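Local coordinates for coiled-coil and C2 domain-containing protein 1-like (Drosophila melanogaster, PDB 6EI6) that binds phosphatidylinositol monophosphates through its C2 domain and regulates ESCRT-III in endosomal protein sorting, probably by preventing inappropriate polymerisation of its core component shrub, at residues E102-N107 with E263-L268; V142-P147 with V193-Y198; F154-N159 with E171-D176. All blocks are in the same frame, centred on the assembly; numbering follows the deposited sequence.

Contact 1. Residues E102-N107 with E263-L268; sequences EKRSFN and EKWLVL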
loop_
_atom_site.group_PDB
_atom_site.type_symbol
_atom_site.label_atom_id
_atom_site.label_comp_id
_atom_site.label_asym_id
_atom_site.label_seq_id
_atom_site.Cartn_x
_atom_site.Cartn_y
_atom_site.Cartn_z
ATOM N N GLU A 102 9.353 -13.742 21.932
ATOM C CA GLU A 102 9.086 -14.956 21.163
ATOM C C GLU A 102 9.293 -14.703 19.672
ATOM O O GLU A 102 9.818 -13.653 19.286
ATOM C CB GLU A 102 7.674 -15.442 21.425
ATOM C CG GLU A 102 7.368 -15.526 22.868
ATOM C CD GLU A 102 5.977 -16.079 23.126
ATOM O OE1 GLU A 102 5.198 -16.175 22.152
ATOM O OE2 GLU A 102 5.668 -16.401 24.297
ATOM N N LYS A 103 8.887 -15.653 18.829
ATOM C CA LYS A 103 8.907 -15.486 17.385
ATOM C C LYS A 103 7.521 -15.719 16.817
ATOM O O LYS A 103 6.698 -16.431 17.397
ATOM C CB LYS A 103 9.870 -16.450 16.702
ATOM C CG LYS A 103 11.322 -16.204 17.046
ATOM C CD LYS A 103 12.175 -17.400 16.637
ATOM C CE LYS A 103 13.650 -17.000 16.541
ATOM N NZ LYS A 103 13.858 -15.902 15.535
ATOM N N ARG A 104 7.278 -15.115 15.661
ATOM C CA ARG A 104 6.034 -15.308 14.941
ATOM C C ARG A 104 6.366 -15.469 13.471
ATOM O O ARG A 104 7.161 -14.694 12.934
ATOM C CB ARG A 104 5.089 -14.123 15.133
ATOM C CG ARG A 104 4.515 -14.036 16.506
ATOM C CD ARG A 104 3.662 -15.255 16.798
ATOM N NE ARG A 104 3.100 -15.141 18.135
ATOM C CZ ARG A 104 3.737 -15.499 19.245
ATOM N NH1 ARG A 104 4.950 -16.030 19.177
ATOM N NH2 ARG A 104 3.145 -15.340 20.422
ATOM N N SER A 105 5.764 -16.467 12.826
ATOM C CA SER A 105 5.984 -16.688 11.401
ATOM C C SER A 105 4.992 -15.820 10.640
ATOM O O SER A 105 3.802 -16.131 10.569
ATOM C CB SER A 105 5.818 -18.162 11.056
ATOM O OG SER A 105 6.361 -18.991 12.079
ATOM N N PHE A 106 5.454 -14.689 10.141
ATOM C CA PHE A 106 4.802 -14.057 9.008
ATOM C C PHE A 106 5.551 -14.548 7.792
ATOM O O PHE A 106 6.739 -14.892 7.875
ATOM C CB PHE A 106 4.849 -12.532 9.074
ATOM C CG PHE A 106 4.053 -11.937 10.214
ATOM C CD1 PHE A 106 4.268 -12.342 11.525
ATOM C CD2 PHE A 106 3.096 -10.963 9.972
ATOM C CE1 PHE A 106 3.536 -11.791 12.574
ATOM C CE2 PHE A 106 2.353 -10.405 11.023
ATOM C CZ PHE A 106 2.579 -10.823 12.320
ATOM N N ASN A 107 4.869 -14.634 6.669
ATOM C CA ASN A 107 5.646 -15.132 5.545
ATOM C C ASN A 107 5.902 -13.991 4.578
ATOM O O ASN A 107 5.505 -14.065 3.412
ATOM C CB ASN A 107 4.939 -16.299 4.870
ATOM C CG ASN A 107 5.859 -17.091 3.982
ATOM O OD1 ASN A 107 7.080 -16.921 4.012
ATOM N ND2 ASN A 107 5.282 -17.954 3.171
ATOM N N GLU A 263 11.088 -11.650 14.624
ATOM C CA GLU A 263 11.990 -12.529 15.341
ATOM C C GLU A 263 12.107 -12.187 16.808
ATOM O O GLU A 263 12.621 -13.003 17.578
ATOM C CB GLU A 263 13.373 -12.494 14.710
ATOM C CG GLU A 263 13.441 -13.300 13.439
ATOM C CD GLU A 263 14.515 -12.777 12.523
ATOM O OE1 GLU A 263 15.445 -12.107 13.060
ATOM O OE2 GLU A 263 14.421 -13.018 11.283
ATOM N N LYS A 264 11.662 -11.008 17.208
ATOM C CA LYS A 264 11.597 -10.637 18.606
ATOM C C LYS A 264 10.200 -10.103 18.915
ATOM O O LYS A 264 9.985 -8.934 19.206
ATOM C CB LYS A 264 12.681 -9.630 18.954
ATOM C CG LYS A 264 13.957 -9.849 18.195
ATOM C CD LYS A 264 15.137 -9.147 18.864
ATOM C CE LYS A 264 15.461 -7.823 18.158
ATOM N NZ LYS A 264 16.557 -7.081 18.861
ATOM N N TRP A 265 9.226 -10.990 18.857
ATOM C CA TRP A 265 7.863 -10.622 19.169
ATOM C C TRP A 265 7.757 -10.373 20.667
ATOM O O TRP A 265 7.891 -11.306 21.469
ATOM C CB TRP A 265 6.927 -11.749 18.727
ATOM C CG TRP A 265 5.521 -11.352 18.501
ATOM C CD1 TRP A 265 4.452 -11.632 19.306
ATOM C CD2 TRP A 265 4.997 -10.660 17.362
ATOM N NE1 TRP A 265 3.297 -11.148 18.744
ATOM C CE2 TRP A 265 3.606 -10.554 17.545
ATOM C CE3 TRP A 265 5.571 -10.136 16.197
ATOM C CZ2 TRP A 265 2.781 -9.912 16.627
ATOM C CZ3 TRP A 265 4.763 -9.502 15.288
ATOM C CH2 TRP A 265 3.374 -9.391 15.507
ATOM N N LEU A 266 7.484 -9.132 21.057
ATOM C CA LEU A 266 7.290 -8.847 22.475
ATOM C C LEU A 266 5.934 -9.391 22.914
ATOM O O LEU A 266 4.927 -9.162 22.245
ATOM C CB LEU A 266 7.393 -7.354 22.736
ATOM C CG LEU A 266 7.599 -6.896 24.163
ATOM C CD1 LEU A 266 8.426 -5.643 24.180
ATOM C CD2 LEU A 266 6.261 -6.676 24.887
ATOM N N VAL A 267 5.926 -10.124 24.033
ATOM C CA VAL A 267 4.742 -10.779 24.593
ATOM C C VAL A 267 4.778 -10.582 26.104
ATOM O O VAL A 267 5.817 -10.807 26.729
ATOM C CB VAL A 267 4.724 -12.292 24.256
ATOM C CG1 VAL A 267 3.690 -13.054 25.091
ATOM C CG2 VAL A 267 4.529 -12.552 22.781
ATOM N N LEU A 268 3.666 -10.168 26.710
ATOM C CA LEU A 268 3.689 -10.059 28.168
ATOM C C LEU A 268 3.681 -11.445 28.817
ATOM O O LEU A 268 3.115 -12.405 28.276
ATOM C CB LEU A 268 2.499 -9.259 28.675
ATOM C CG LEU A 268 2.329 -7.891 28.013
ATOM C CD1 LEU A 268 1.097 -7.191 28.550
ATOM C CD2 LEU A 268 3.563 -7.015 28.153
#
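Glu102 and Trp265 pair in the small two-stranded antiparallel sheet formed by strands 99-102 and 265-268, which lies against the long helices 34-62 and 66-91, well away from the C2 sandwich. They form a hydrogen-bonded pair: Glu102 N gives a nearly straight bond to Trp265 O (2.9 Å, 168° at the hydrogen), and Trp265 N returns one to Glu102 O at 2.8 Å. Beyond this pair side chains take over. Arg104 CG, anti to the carbonyl carbon (chi1 -71°), lies over one face of the indole, 3.5 Å from the centroid of the five-membered ring, a CH-pi contact almost on the ring normal. The bend at chi2 then carries the guanidinium past Trp265 CD1, its plane 28° from that of the indole. Its NH1 and NH2 both grip the single oxygen Glu102 OE1, with NH2 at 2.8 Å in a salt bridge; Glu102 OE1 and CD lie at the guanidinium's edge, in its plane. Val267 CG2 sits against that same Glu102 OE1 at 3.7 Å. Farther along, the Phe106 ring meets the six-membered ring of Trp265 obliquely, with Phe106 CZ 3.6 Å from Trp265 CH2. Trp265 also touches Gln49 and Cys53 of helix 34-62 and Val79 of helix 66-91, while Phe72 meets Phe106 edge-to-face. With His100 bonded to Glu102 OE2, both carboxylate oxygens have partners; the two-nitrogen grip should restrain rotation of the guanidinium, and the nearby positive charge would be expected to favour the ionised form of Glu102.

Contact 2. Residues V142-P147 with V193-Y198; sequences VRVEFP and VKFEIY. With SO4 (sulfate ion), chain D.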
loop_
_atom_site.group_PDB
_atom_site.type_symbol
_atom_site.label_atom_id
_atom_site.label_comp_id
_atom_site.label_asym_id
_atom_site.label_seq_id
_atom_site.Cartn_x
_atom_site.Cartn_y
_atom_site.Cartn_z
ATOM N N VAL A 142 -5.778 5.173 -20.668
ATOM C CA VAL A 142 -5.044 5.688 -19.515
ATOM C C VAL A 142 -3.552 5.538 -19.778
ATOM O O VAL A 142 -3.094 4.456 -20.151
ATOM C CB VAL A 142 -5.451 4.960 -18.215
ATOM C CG1 VAL A 142 -4.821 5.622 -17.003
ATOM C CG2 VAL A 142 -6.962 4.895 -18.076
ATOM N N ARG A 143 -2.805 6.624 -19.604
ATOM C CA ARG A 143 -1.352 6.596 -19.637
ATOM C C ARG A 143 -0.798 6.422 -18.231
ATOM O O ARG A 143 -1.295 7.030 -17.278
ATOM C CB ARG A 143 -0.790 7.889 -20.215
ATOM C CG ARG A 143 -1.225 8.204 -21.617
ATOM C CD ARG A 143 -0.354 9.324 -22.203
ATOM N NE ARG A 143 -0.677 9.581 -23.601
ATOM C CZ ARG A 143 -0.364 8.768 -24.611
ATOM N NH1 ARG A 143 0.284 7.621 -24.392
ATOM N NH2 ARG A 143 -0.710 9.102 -25.851
ATOM N N VAL A 144 0.253 5.614 -18.112
ATOM C CA VAL A 144 0.884 5.305 -16.836
ATOM C C VAL A 144 2.331 5.750 -16.909
ATOM O O VAL A 144 3.035 5.426 -17.870
ATOM C CB VAL A 144 0.803 3.805 -16.508
ATOM C CG1 VAL A 144 1.535 3.522 -15.183
ATOM C CG2 VAL A 144 -0.662 3.334 -16.469
ATOM N N GLU A 145 2.771 6.486 -15.902
ATOM C CA GLU A 145 4.129 7.001 -15.838
ATOM C C GLU A 145 4.725 6.611 -14.491
ATOM O O GLU A 145 4.245 7.057 -13.445
ATOM C CB GLU A 145 4.132 8.514 -16.031
ATOM C CG GLU A 145 5.503 9.148 -15.940
ATOM C CD GLU A 145 5.503 10.551 -16.469
ATOM O OE1 GLU A 145 4.407 11.068 -16.768
ATOM O OE2 GLU A 145 6.593 11.142 -16.581
ATOM N N PHE A 146 5.752 5.764 -14.517
ATOM C CA PHE A 146 6.396 5.243 -13.313
ATOM C C PHE A 146 7.835 5.743 -13.254
ATOM O O PHE A 146 8.614 5.459 -14.179
ATOM C CB PHE A 146 6.358 3.705 -13.306
ATOM C CG PHE A 146 6.971 3.103 -12.080
ATOM C CD1 PHE A 146 8.351 3.049 -11.923
ATOM C CD2 PHE A 146 6.168 2.631 -11.059
ATOM C CE1 PHE A 146 8.914 2.536 -10.775
ATOM C CE2 PHE A 146 6.727 2.113 -9.904
ATOM C CZ PHE A 146 8.100 2.063 -9.763
ATOM N N PRO A 147 8.261 6.434 -12.198
ATOM C CA PRO A 147 9.616 7.008 -12.201
ATOM C C PRO A 147 10.694 5.930 -12.137
ATOM O O PRO A 147 10.569 4.949 -11.402
ATOM C CB PRO A 147 9.631 7.897 -10.947
ATOM C CG PRO A 147 8.620 7.308 -10.047
ATOM C CD PRO A 147 7.565 6.644 -10.916
ATOM N N VAL A 193 3.217 7.119 -8.829
ATOM C CA VAL A 193 2.863 6.716 -10.184
ATOM C C VAL A 193 1.755 7.638 -10.683
ATOM O O VAL A 193 0.772 7.865 -9.969
ATOM C CB VAL A 193 2.384 5.257 -10.198
ATOM C CG1 VAL A 193 2.121 4.794 -11.605
ATOM C CG2 VAL A 193 3.395 4.375 -9.493
ATOM N N LYS A 194 1.894 8.141 -11.914
ATOM C CA LYS A 194 0.953 9.093 -12.499
ATOM C C LYS A 194 0.045 8.383 -13.500
ATOM O O LYS A 194 0.530 7.673 -14.384
ATOM C CB LYS A 194 1.713 10.241 -13.175
ATOM C CG LYS A 194 0.829 11.380 -13.762
ATOM C CD LYS A 194 1.625 12.328 -14.717
ATOM C CE LYS A 194 2.260 13.507 -13.981
ATOM N NZ LYS A 194 3.263 14.227 -14.822
ATOM N N PHE A 195 -1.269 8.569 -13.361
ATOM C CA PHE A 195 -2.257 8.020 -14.288
ATOM C C PHE A 195 -2.971 9.170 -14.983
ATOM O O PHE A 195 -3.631 9.975 -14.322
ATOM C CB PHE A 195 -3.286 7.151 -13.566
ATOM C CG PHE A 195 -2.704 5.957 -12.904
ATOM C CD1 PHE A 195 -2.144 6.052 -11.633
ATOM C CD2 PHE A 195 -2.698 4.732 -13.551
ATOM C CE1 PHE A 195 -1.580 4.959 -11.032
ATOM C CE2 PHE A 195 -2.149 3.625 -12.946
ATOM C CZ PHE A 195 -1.586 3.740 -11.677
ATOM N N GLU A 196 -2.884 9.232 -16.308
ATOM C CA GLU A 196 -3.564 10.273 -17.078
ATOM C C GLU A 196 -4.695 9.652 -17.884
ATOM O O GLU A 196 -4.465 8.728 -18.664
ATOM C CB GLU A 196 -2.579 11.014 -17.972
ATOM C CG GLU A 196 -1.636 11.853 -17.157
ATOM C CD GLU A 196 -0.528 12.461 -17.979
ATOM O OE1 GLU A 196 -0.475 12.171 -19.187
ATOM O OE2 GLU A 196 0.293 13.226 -17.421
ATOM N N ILE A 197 -5.916 10.132 -17.669
ATOM C CA ILE A 197 -7.094 9.570 -18.316
ATOM C C ILE A 197 -7.446 10.444 -19.521
ATOM O O ILE A 197 -7.658 11.655 -19.389
ATOM C CB ILE A 197 -8.270 9.456 -17.338
ATOM C CG1 ILE A 197 -7.925 8.489 -16.205
ATOM C CG2 ILE A 197 -9.492 8.940 -18.063
ATOM C CD1 ILE A 197 -7.294 9.150 -14.974
ATOM N N TYR A 198 -7.479 9.844 -20.707
ATOM C CA TYR A 198 -7.657 10.601 -21.938
ATOM C C TYR A 198 -8.892 10.125 -22.684
ATOM O O TYR A 198 -9.159 8.917 -22.751
ATOM C CB TYR A 198 -6.452 10.468 -22.854
ATOM C CG TYR A 198 -5.276 11.349 -22.513
ATOM C CD1 TYR A 198 -5.175 12.637 -23.015
ATOM C CD2 TYR A 198 -4.241 10.881 -21.727
ATOM C CE1 TYR A 198 -4.084 13.436 -22.718
ATOM C CE2 TYR A 198 -3.149 11.677 -21.440
ATOM C CZ TYR A 198 -3.081 12.946 -21.933
ATOM O OH TYR A 198 -1.985 13.727 -21.631
HETATM S S SO4 D . 2.172 7.370 -28.204
HETATM O O1 SO4 D . 1.163 6.518 -27.564
HETATM O O2 SO4 D . 3.400 7.368 -27.397
HETATM O O3 SO4 D . 2.467 6.864 -29.553
HETATM O O4 SO4 D . 1.653 8.737 -28.307
#
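Val144 and Phe195 stand next to each other with their side chains directed alike, on the inner face of a C2-domain sheet, where strands 140-145 and 192-199 run antiparallel. Val144 CG2 rests 3.8 Å from Phe195 CD2, obliquely to the ring, while Val142 CG1 approaches the ring's edge. Val144 CG1 turns to Val193 CG1, and Val193 CG2 meets Phe146 CD2 at 3.6 Å. This face packs on Ile122, Leu243 and Val245 of the other sheet of the sandwich. The opposite face, with Arg143, Glu145, Lys194 and Glu196, is polar. There Glu145 and Lys194 run alongside each other, but Lys194 bends at chi3 (-90°) and its NZ stays 3.9 Å from Glu145 OE1, a long salt bridge. Arg143, extended from CG to NE, passes Tyr198 with Arg143 CD 3.7 Å from Tyr198 CE2; the guanidinium and phenol planes are 70° apart. Arg143 NH1 gives a weak bond to sulfate O1 at 3.5 Å. Between the faces, four backbone bonds join the Arg143-Glu196 and Glu145-Lys194 pairs, the straightest from Lys194 N to Glu145 O (3.0 Å, 173°). The chemistry thus divides across the sheet: greasy contacts build the core, while the outer charges make long, weak links, so the pairing probably rests mainly on the backbone and buried side chains.

Contact 3. Residues F154-N159 with E171-D176; sequences FKTKTN and ERFKVD. With SO4 (sulfate ion), chain D.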
loop_
_atom_site.group_PDB
_atom_site.type_symbol
_atom_site.label_atom_id
_atom_site.label_comp_id
_atom_site.label_asym_id
_atom_site.label_seq_id
_atom_site.Cartn_x
_atom_site.Cartn_y
_atom_site.Cartn_z
ATOM N N PHE A 154 9.982 5.033 -17.850
ATOM C CA PHE A 154 8.829 4.146 -18.019
ATOM C C PHE A 154 7.473 4.810 -18.205
ATOM O O PHE A 154 6.865 5.283 -17.242
ATOM C CB PHE A 154 8.679 3.164 -16.859
ATOM C CG PHE A 154 7.620 2.114 -17.128
ATOM C CD1 PHE A 154 7.733 1.268 -18.221
ATOM C CD2 PHE A 154 6.495 2.013 -16.336
ATOM C CE1 PHE A 154 6.764 0.320 -18.496
ATOM C CE2 PHE A 154 5.523 1.058 -16.614
ATOM C CZ PHE A 154 5.664 0.208 -17.686
ATOM N N LYS A 155 6.956 4.772 -19.427
ATOM C CA LYS A 155 5.632 5.282 -19.746
ATOM C C LYS A 155 4.946 4.265 -20.636
ATOM O O LYS A 155 5.587 3.664 -21.498
ATOM C CB LYS A 155 5.689 6.651 -20.467
ATOM C CG LYS A 155 6.676 7.681 -19.886
ATOM C CD LYS A 155 6.085 9.101 -19.897
ATOM C CE LYS A 155 7.173 10.185 -19.839
ATOM N NZ LYS A 155 6.883 11.419 -20.645
ATOM N N THR A 156 3.651 4.067 -20.425
ATOM C CA THR A 156 2.879 3.150 -21.249
ATOM C C THR A 156 1.424 3.590 -21.185
ATOM O O THR A 156 1.106 4.615 -20.581
ATOM C CB THR A 156 3.062 1.692 -20.802
ATOM O OG1 THR A 156 2.068 0.876 -21.439
ATOM C CG2 THR A 156 2.897 1.552 -19.297
ATOM N N LYS A 157 0.533 2.813 -21.811
ATOM C CA LYS A 157 -0.876 3.195 -21.845
ATOM C C LYS A 157 -1.762 1.975 -22.063
ATOM O O LYS A 157 -1.336 0.976 -22.644
ATOM C CB LYS A 157 -1.158 4.237 -22.940
ATOM C CG LYS A 157 -1.239 3.677 -24.366
ATOM C CD LYS A 157 -1.823 4.698 -25.331
ATOM C CE LYS A 157 -2.002 4.124 -26.736
ATOM N NZ LYS A 157 -0.844 4.465 -27.607
ATOM N N THR A 158 -3.000 2.074 -21.587
ATOM C CA THR A 158 -3.981 1.024 -21.789
ATOM C C THR A 158 -4.544 1.097 -23.204
ATOM O O THR A 158 -4.346 2.072 -23.942
ATOM C CB THR A 158 -5.126 1.134 -20.780
ATOM O OG1 THR A 158 -6.137 2.031 -21.274
ATOM C CG2 THR A 158 -4.614 1.635 -19.427
ATOM N N ASN A 159 -5.283 0.051 -23.571
ATOM C CA ASN A 159 -6.014 0.053 -24.829
ATOM C C ASN A 159 -7.043 1.173 -24.803
ATOM O O ASN A 159 -7.116 1.946 -23.842
ATOM C CB ASN A 159 -6.716 -1.291 -25.064
ATOM C CG ASN A 159 -5.771 -2.384 -25.542
ATOM O OD1 ASN A 159 -4.596 -2.140 -25.854
ATOM N ND2 ASN A 159 -6.287 -3.605 -25.598
ATOM N N GLU A 171 -5.830 -4.136 -17.415
ATOM C CA GLU A 171 -4.506 -4.313 -17.977
ATOM C C GLU A 171 -3.461 -4.157 -16.896
ATOM O O GLU A 171 -3.537 -3.235 -16.075
ATOM C CB GLU A 171 -4.242 -3.317 -19.108
ATOM C CG GLU A 171 -4.709 -3.817 -20.461
ATOM C CD GLU A 171 -4.716 -2.721 -21.500
ATOM O OE1 GLU A 171 -3.610 -2.373 -21.994
ATOM O OE2 GLU A 171 -5.824 -2.202 -21.803
ATOM N N ARG A 172 -2.484 -5.060 -16.935
ATOM C CA ARG A 172 -1.380 -5.126 -15.996
ATOM C C ARG A 172 -0.090 -4.782 -16.721
ATOM O O ARG A 172 0.141 -5.245 -17.841
ATOM C CB ARG A 172 -1.275 -6.527 -15.384
ATOM C CG ARG A 172 -2.606 -7.229 -15.174
ATOM C CD ARG A 172 -2.467 -8.504 -14.316
ATOM N NE ARG A 172 -3.696 -8.772 -13.543
ATOM C CZ ARG A 172 -3.784 -8.845 -12.205
ATOM N NH1 ARG A 172 -2.708 -8.704 -11.431
ATOM N NH2 ARG A 172 -4.964 -9.073 -11.633
ATOM N N PHE A 173 0.759 -3.983 -16.084
ATOM C CA PHE A 173 2.060 -3.639 -16.639
ATOM C C PHE A 173 3.102 -3.924 -15.574
ATOM O O PHE A 173 2.890 -3.604 -14.403
ATOM C CB PHE A 173 2.139 -2.156 -17.080
ATOM C CG PHE A 173 0.935 -1.681 -17.878
ATOM C CD1 PHE A 173 -0.268 -1.375 -17.250
ATOM C CD2 PHE A 173 1.007 -1.539 -19.251
ATOM C CE1 PHE A 173 -1.373 -0.953 -17.973
ATOM C CE2 PHE A 173 -0.096 -1.111 -19.977
ATOM C CZ PHE A 173 -1.281 -0.820 -19.340
ATOM N N LYS A 174 4.210 -4.550 -15.962
ATOM C CA LYS A 174 5.280 -4.883 -15.031
ATOM C C LYS A 174 6.521 -4.069 -15.360
ATOM O O LYS A 174 6.819 -3.815 -16.526
ATOM C CB LYS A 174 5.609 -6.375 -15.066
ATOM C CG LYS A 174 4.516 -7.295 -14.487
ATOM C CD LYS A 174 5.017 -8.749 -14.413
ATOM C CE LYS A 174 3.876 -9.758 -14.395
ATOM N NZ LYS A 174 4.360 -11.164 -14.211
ATOM N N VAL A 175 7.247 -3.644 -14.341
ATOM C CA VAL A 175 8.489 -2.924 -14.563
ATOM C C VAL A 175 9.543 -3.478 -13.605
ATOM O O VAL A 175 9.228 -4.137 -12.609
ATOM C CB VAL A 175 8.303 -1.392 -14.398
ATOM C CG1 VAL A 175 8.305 -0.992 -12.931
ATOM C CG2 VAL A 175 9.374 -0.650 -15.155
ATOM N N ASP A 176 10.813 -3.238 -13.946
ATOM C CA ASP A 176 11.948 -3.680 -13.139
ATOM C C ASP A 176 12.373 -2.586 -12.167
ATOM O O ASP A 176 12.560 -1.428 -12.556
ATOM C CB ASP A 176 13.138 -4.055 -14.021
ATOM C CG ASP A 176 13.147 -5.522 -14.393
ATOM O OD1 ASP A 176 12.695 -6.361 -13.565
ATOM O OD2 ASP A 176 13.588 -5.829 -15.530
HETATM S S SO4 D . 2.172 7.370 -28.204
HETATM O O1 SO4 D . 1.163 6.518 -27.564
HETATM O O2 SO4 D . 3.400 7.368 -27.397
HETATM O O3 SO4 D . 2.467 6.864 -29.553
HETATM O O4 SO4 D . 1.653 8.737 -28.307
#
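Glu171 reaches across to Asn159 with its chain extended beyond CG, and its OE2 takes the Asn159 backbone N-H on the syn lone pair, 2.9 Å away and nearly straight at 168°. The same carboxylate lies against Thr158, whose CB is 3.6 Å from Glu171 OE2. Thr158 OG1 is bonded to its neighbour's carbonyl, Asn159 O, at 2.7 Å. Two residues on comes Phe173. With CG anti to the carbonyl carbon (chi1 -46°), its ring extends toward Thr156, where OG1 comes within 3.3 Å of Phe173 CE2, oblique to the ring, and CG2 touches Phe173 CD2. Lys157 O lies at the ring's edge, 3.6 Å from Phe173 CE2. Strands 155-157 and 171-176 are edge strands of the two different sheets of the C2 beta sandwich, their axes 9.2 Å apart at closest, so side chains, not backbone-to-backbone bonds, span the gap. Phe173 is backed by Val124 of the neighbouring strand 119-128. Lys157 points away, and its NZ holds sulfate O1 at 2.9 Å. Val175 then sets CG2 over one face of the Phe154 ring, 4.0 Å from the centroid and 17° off the normal, a CH-pi contact; Phe173 CB lies at the edge of that same ring.

How the contacts relate
Contacts 2 and 3 adjoin, their centres 9 Å apart. Strand 140-145 pairs with 192-199 on one side and with 155-157 on the other, so contact 2 joins strands within a sheet while contact 3 bridges from that sheet's edge to the opposite one. Val142 O to Thr158 N and Val144 N to Thr156 O, both 2.8 Å, are probable hydrogen bonds between them. Lys157 of contact 3 bonds the sulfate, probably from the crystallisation liquor, and Arg143 of contact 2 reaches it weakly. Contact 1 lies beyond the chain's centre, 40 Å from contact 2 and 38 Å from contact 3 between centres, where segments flanking the sandwich in sequence meet beside the helical hairpin.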